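Local coordinates for protein aldehyde dehydrogenase (Anabaena variabilis, PDB 4H7N) that probably oxidises aldehydes to carboxylic acids with NAD+ as the electron acceptor, as a member of the aldehyde dehydrogenase family, at residues A[200-212]-A[221-234]. Sequence-based numbering, arbitrary orientation.
Sequences INYVDFVCFTGSV and TAARRFIPAYLELG
Strands 205-209 and 229-232 are the two strands of a beta-alpha-beta unit, lying parallel with helix 212-225 crossing between them. Five backbone bonds join them, from V206 N to P228 O (3.1 Å) at one end to G210 N on E232 O at the other. V206 CG1 meets the methyls of A222, A229 and I227 on the face the helix covers; farther along this face F208 turns the edge of its ring to L233 CD2 (3.7 Å). C207, Y230, T209 and E232 line the reverse face. With CG swung anti to the backbone N (chi1 -169°), the F205 ring lies across P228, whose CB makes an off-centre CH-pi contact 4.1 Å from the ring centroid, while Y230 CB sits at the ring's edge. Y127 and F453 add further aromatic contacts to F205.

At the end of the helix R225 bends at chi2 and chi3 and folds back on the turn before the first strand. NE (3.0 Å) and NH2 (2.9 Å) both grip I200 O, which lies some 22° out of the guanidinium plane, and NH2 also reaches V203 O weakly. N201 O hangs over the centre of one guanidinium face, 3.1 Å above it. A leucine in place of R225 would probably leave the I200 and V203 carbonyls without this donor and the turn less firmly tied to the helix. Just beyond R225, a Schellman motif at F226 ends the helix.

Past the strands, a water bridges V212 N and L233 O. At E232, the predicted active-site glutamate, Y230 OH lies implausibly close to OE1, so that bond is doubtful, and R444 is a long, weak ion-pair partner of OE2. This parallel strand-helix-strand crossover is characteristic of the Rossmann-like nucleotide-binding domain of aldehyde dehydrogenases.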
loop_
_atom_site.group_PDB
_atom_site.type_symbol
_atom_site.label_atom_id
_atom_site.label_comp_id
_atom_site.label_asym_id
_atom_site.label_seq_id
_atom_site.Cartn_x
_atom_site.Cartn_y
_atom_site.Cartn_z
ATOM N N ILE A 200 14.112 6.761 -8.790
ATOM C CA ILE A 200 13.459 5.587 -8.207
ATOM C C ILE A 200 14.482 4.558 -7.720
ATOM O O ILE A 200 14.220 3.823 -6.720
ATOM C CB ILE A 200 12.469 4.966 -9.212
ATOM C CG1 ILE A 200 11.318 5.938 -9.476
ATOM C CG2 ILE A 200 11.969 3.620 -8.740
ATOM C CD1 ILE A 200 10.487 5.589 -10.700
ATOM N N ASN A 201 15.642 4.492 -8.372
ATOM C CA ASN A 201 16.719 3.633 -7.860
ATOM C C ASN A 201 17.332 3.999 -6.533
ATOM O O ASN A 201 17.992 3.149 -5.986
ATOM C CB ASN A 201 17.833 3.424 -8.837
ATOM C CG ASN A 201 17.351 2.790 -10.105
ATOM O OD1 ASN A 201 16.444 1.964 -10.099
ATOM N ND2 ASN A 201 17.883 3.260 -11.215
ATOM N N TYR A 202 17.095 5.202 -6.005
ATOM C CA TYR A 202 17.805 5.670 -4.807
ATOM C C TYR A 202 16.948 5.873 -3.538
ATOM O O TYR A 202 17.500 6.069 -2.448
ATOM C CB TYR A 202 18.556 6.977 -5.113
ATOM C CG TYR A 202 19.474 6.823 -6.302
ATOM C CD1 TYR A 202 20.495 5.857 -6.304
ATOM C CD2 TYR A 202 19.270 7.550 -7.454
ATOM C CE1 TYR A 202 21.306 5.662 -7.429
ATOM C CE2 TYR A 202 20.079 7.382 -8.578
ATOM C CZ TYR A 202 21.084 6.430 -8.570
ATOM O OH TYR A 202 21.876 6.276 -9.692
ATOM N N VAL A 203 15.631 5.824 -3.685
ATOM C CA VAL A 203 14.714 6.173 -2.619
ATOM C C VAL A 203 14.089 4.924 -1.991
ATOM O O VAL A 203 14.245 3.811 -2.504
ATOM C CB VAL A 203 13.657 7.156 -3.125
ATOM C CG1 VAL A 203 14.335 8.442 -3.661
ATOM C CG2 VAL A 203 12.751 6.593 -4.172
ATOM N N ASP A 204 13.399 5.132 -0.884
ATOM C CA ASP A 204 12.744 4.071 -0.117
ATOM C C ASP A 204 11.253 3.985 -0.406
ATOM O O ASP A 204 10.577 3.053 0.022
ATOM C CB ASP A 204 12.931 4.350 1.374
ATOM C CG ASP A 204 14.404 4.403 1.778
ATOM O OD1 ASP A 204 15.207 3.628 1.253
ATOM O OD2 ASP A 204 14.809 5.306 2.551
ATOM N N PHE A 205 10.737 4.966 -1.131
ATOM C CA PHE A 205 9.304 5.180 -1.324
ATOM C C PHE A 205 9.199 6.166 -2.529
ATOM O O PHE A 205 9.891 7.204 -2.554
ATOM C CB PHE A 205 8.681 5.786 -0.051
ATOM C CG PHE A 205 7.160 5.809 -0.035
ATOM C CD1 PHE A 205 6.437 6.573 -0.938
ATOM C CD2 PHE A 205 6.466 5.104 0.918
ATOM C CE1 PHE A 205 5.063 6.563 -0.939
ATOM C CE2 PHE A 205 5.071 5.109 0.960
ATOM C CZ PHE A 205 4.375 5.825 -0.001
ATOM N N VAL A 206 8.324 5.896 -3.474
ATOM C CA VAL A 206 8.089 6.803 -4.613
ATOM C C VAL A 206 6.641 7.200 -4.746
ATOM O O VAL A 206 5.728 6.339 -4.776
ATOM C CB VAL A 206 8.615 6.254 -5.960
ATOM C CG1 VAL A 206 7.909 4.974 -6.396
ATOM C CG2 VAL A 206 8.469 7.329 -7.055
ATOM N N CYS A 207 6.407 8.513 -4.827
ATOM C CA CYS A 207 5.111 9.107 -5.204
ATOM C C CYS A 207 5.158 9.657 -6.638
ATOM O O CYS A 207 6.046 10.480 -6.984
ATOM C CB CYS A 207 4.794 10.279 -4.292
ATOM S SG CYS A 207 4.650 9.787 -2.588
ATOM N N PHE A 208 4.241 9.210 -7.486
ATOM C CA PHE A 208 4.195 9.644 -8.880
ATOM C C PHE A 208 2.769 9.994 -9.263
ATOM O O PHE A 208 1.789 9.211 -9.017
ATOM C CB PHE A 208 4.716 8.563 -9.824
ATOM C CG PHE A 208 4.521 8.883 -11.266
ATOM C CD1 PHE A 208 5.454 9.640 -11.945
ATOM C CD2 PHE A 208 3.371 8.459 -11.948
ATOM C CE1 PHE A 208 5.284 9.943 -13.293
ATOM C CE2 PHE A 208 3.171 8.792 -13.274
ATOM C CZ PHE A 208 4.137 9.530 -13.947
ATOM N N THR A 209 2.652 11.165 -9.882
ATOM C CA THR A 209 1.435 11.650 -10.467
ATOM C C THR A 209 1.712 11.981 -11.915
ATOM O O THR A 209 2.705 12.667 -12.208
ATOM C CB THR A 209 0.991 12.926 -9.738
ATOM O OG1 THR A 209 0.789 12.644 -8.362
ATOM C CG2 THR A 209 -0.335 13.445 -10.308
ATOM N N GLY A 210 0.852 11.514 -12.807
ATOM C CA GLY A 210 1.027 11.716 -14.247
ATOM C C GLY A 210 0.183 10.750 -15.053
ATOM O O GLY A 210 -0.880 10.302 -14.602
ATOM N N SER A 211 0.672 10.435 -16.245
ATOM C CA SER A 211 -0.067 9.649 -17.195
ATOM C C SER A 211 -0.125 8.157 -16.802
ATOM O O SER A 211 0.779 7.650 -16.156
ATOM C CB SER A 211 0.594 9.774 -18.568
ATOM O OG SER A 211 1.668 8.854 -18.695
ATOM N N VAL A 212 -1.153 7.459 -17.265
ATOM C CA VAL A 212 -1.306 6.046 -16.944
ATOM C C VAL A 212 -0.145 5.238 -17.483
ATOM O O VAL A 212 0.354 4.339 -16.791
ATOM C CB VAL A 212 -2.629 5.459 -17.486
ATOM C CG1 VAL A 212 -2.736 3.976 -17.168
ATOM C CG2 VAL A 212 -3.776 6.116 -16.779
ATOM N N THR A 221 8.810 -0.545 -11.995
ATOM C CA THR A 221 10.142 -0.219 -11.455
ATOM C C THR A 221 10.191 -0.261 -9.944
ATOM O O THR A 221 11.091 -0.853 -9.335
ATOM C CB THR A 221 10.609 1.156 -11.954
ATOM O OG1 THR A 221 10.591 1.146 -13.368
ATOM C CG2 THR A 221 12.026 1.440 -11.527
ATOM N N ALA A 222 9.213 0.352 -9.303
ATOM C CA ALA A 222 9.151 0.279 -7.841
ATOM C C ALA A 222 9.083 -1.170 -7.320
ATOM O O ALA A 222 9.689 -1.532 -6.293
ATOM C CB ALA A 222 7.941 1.058 -7.370
ATOM N N ALA A 223 8.300 -1.994 -7.999
ATOM C CA ALA A 223 8.189 -3.375 -7.567
ATOM C C ALA A 223 9.542 -4.096 -7.687
ATOM O O ALA A 223 9.888 -4.856 -6.804
ATOM C CB ALA A 223 7.111 -4.133 -8.358
ATOM N N ARG A 224 10.276 -3.883 -8.773
ATOM C CA ARG A 224 11.574 -4.515 -8.956
ATOM C C ARG A 224 12.576 -4.035 -7.936
ATOM O O ARG A 224 13.424 -4.793 -7.514
ATOM C CB ARG A 224 12.157 -4.197 -10.323
ATOM C CG ARG A 224 11.551 -4.990 -11.446
ATOM C CD ARG A 224 12.413 -4.883 -12.721
ATOM N NE ARG A 224 12.156 -3.611 -13.374
ATOM C CZ ARG A 224 11.088 -3.379 -14.142
ATOM N NH1 ARG A 224 10.192 -4.353 -14.357
ATOM N NH2 ARG A 224 10.922 -2.186 -14.710
ATOM N N ARG A 225 12.476 -2.787 -7.524
ATOM C CA ARG A 225 13.291 -2.285 -6.434
ATOM C C ARG A 225 12.793 -2.707 -5.051
ATOM O O ARG A 225 13.503 -2.572 -4.081
ATOM C CB ARG A 225 13.373 -0.795 -6.551
ATOM C CG ARG A 225 14.128 -0.461 -7.853
ATOM C CD ARG A 225 15.530 -0.040 -7.468
ATOM N NE ARG A 225 15.213 1.006 -6.514
ATOM C CZ ARG A 225 15.623 1.138 -5.248
ATOM N NH1 ARG A 225 16.594 0.387 -4.729
ATOM N NH2 ARG A 225 15.109 2.165 -4.568
ATOM N N PHE A 226 11.578 -3.239 -4.989
ATOM C CA PHE A 226 10.910 -3.638 -3.742
ATOM C C PHE A 226 10.720 -2.449 -2.791
ATOM O O PHE A 226 11.029 -2.533 -1.594
ATOM C CB PHE A 226 11.594 -4.819 -3.060
ATOM C CG PHE A 226 10.665 -5.647 -2.222
ATOM C CD1 PHE A 226 9.793 -6.520 -2.808
ATOM C CD2 PHE A 226 10.640 -5.519 -0.845
ATOM C CE1 PHE A 226 8.963 -7.306 -2.052
ATOM C CE2 PHE A 226 9.770 -6.266 -0.087
ATOM C CZ PHE A 226 8.921 -7.170 -0.705
ATOM N N ILE A 227 10.151 -1.372 -3.330
ATOM C CA ILE A 227 9.694 -0.246 -2.520
ATOM C C ILE A 227 8.209 0.093 -2.760
ATOM O O ILE A 227 7.644 -0.183 -3.815
ATOM C CB ILE A 227 10.536 1.021 -2.789
ATOM C CG1 ILE A 227 10.337 1.518 -4.215
ATOM C CG2 ILE A 227 12.016 0.816 -2.501
ATOM C CD1 ILE A 227 10.992 2.833 -4.502
ATOM N N PRO A 228 7.559 0.715 -1.777
ATOM C CA PRO A 228 6.207 1.176 -1.949
ATOM C C PRO A 228 6.111 2.255 -3.011
ATOM O O PRO A 228 7.005 3.114 -3.126
ATOM C CB PRO A 228 5.864 1.805 -0.608
ATOM C CG PRO A 228 6.895 1.305 0.343
ATOM C CD PRO A 228 8.107 1.078 -0.473
ATOM N N ALA A 229 5.018 2.210 -3.753
ATOM C CA ALA A 229 4.688 3.260 -4.707
ATOM C C ALA A 229 3.282 3.800 -4.471
ATOM O O ALA A 229 2.301 3.034 -4.421
ATOM C CB ALA A 229 4.808 2.704 -6.122
ATOM N N TYR A 230 3.181 5.121 -4.378
ATOM C CA TYR A 230 1.909 5.807 -4.419
ATOM C C TYR A 230 1.762 6.419 -5.794
ATOM O O TYR A 230 2.601 7.219 -6.244
ATOM C CB TYR A 230 1.735 6.862 -3.323
ATOM C CG TYR A 230 0.366 7.545 -3.439
ATOM C CD1 TYR A 230 -0.767 6.989 -2.837
ATOM C CD2 TYR A 230 0.200 8.723 -4.129
ATOM C CE1 TYR A 230 -2.024 7.567 -2.988
ATOM C CE2 TYR A 230 -1.053 9.286 -4.294
ATOM C CZ TYR A 230 -2.153 8.710 -3.707
ATOM O OH TYR A 230 -3.415 9.263 -3.821
ATOM N N LEU A 231 0.673 6.073 -6.455
ATOM C CA LEU A 231 0.451 6.446 -7.836
ATOM C C LEU A 231 -0.921 7.104 -8.041
ATOM O O LEU A 231 -1.968 6.532 -7.667
ATOM C CB LEU A 231 0.493 5.223 -8.747
ATOM C CG LEU A 231 1.679 4.308 -8.577
ATOM C CD1 LEU A 231 1.426 3.055 -9.376
ATOM C CD2 LEU A 231 2.938 4.984 -9.041
ATOM N N GLU A 232 -0.918 8.235 -8.728
ATOM C CA GLU A 232 -2.174 8.902 -9.113
ATOM C C GLU A 232 -2.067 9.248 -10.580
ATOM O O GLU A 232 -1.211 10.040 -10.976
ATOM C CB GLU A 232 -2.428 10.108 -8.236
ATOM C CG GLU A 232 -3.898 10.516 -8.219
ATOM C CD GLU A 232 -4.402 10.905 -6.833
ATOM O OE1 GLU A 232 -4.194 10.166 -5.820
ATOM O OE2 GLU A 232 -5.054 11.955 -6.783
ATOM N N LEU A 233 -2.852 8.551 -11.406
ATOM C CA LEU A 233 -2.555 8.436 -12.844
ATOM C C LEU A 233 -3.622 8.997 -13.775
ATOM O O LEU A 233 -3.725 8.608 -14.924
ATOM C CB LEU A 233 -2.310 6.986 -13.231
ATOM C CG LEU A 233 -1.276 6.227 -12.410
ATOM C CD1 LEU A 233 -0.974 4.895 -13.061
ATOM C CD2 LEU A 233 -0.016 7.092 -12.259
ATOM N N GLY A 234 -4.412 9.925 -13.309
ATOM C CA GLY A 234 -5.303 10.576 -14.233
ATOM C C GLY A 234 -6.680 9.959 -14.165
ATOM O O GLY A 234 -6.974 9.042 -13.373
HETATM O O HOH W 1 -3.680 9.227 -17.922
#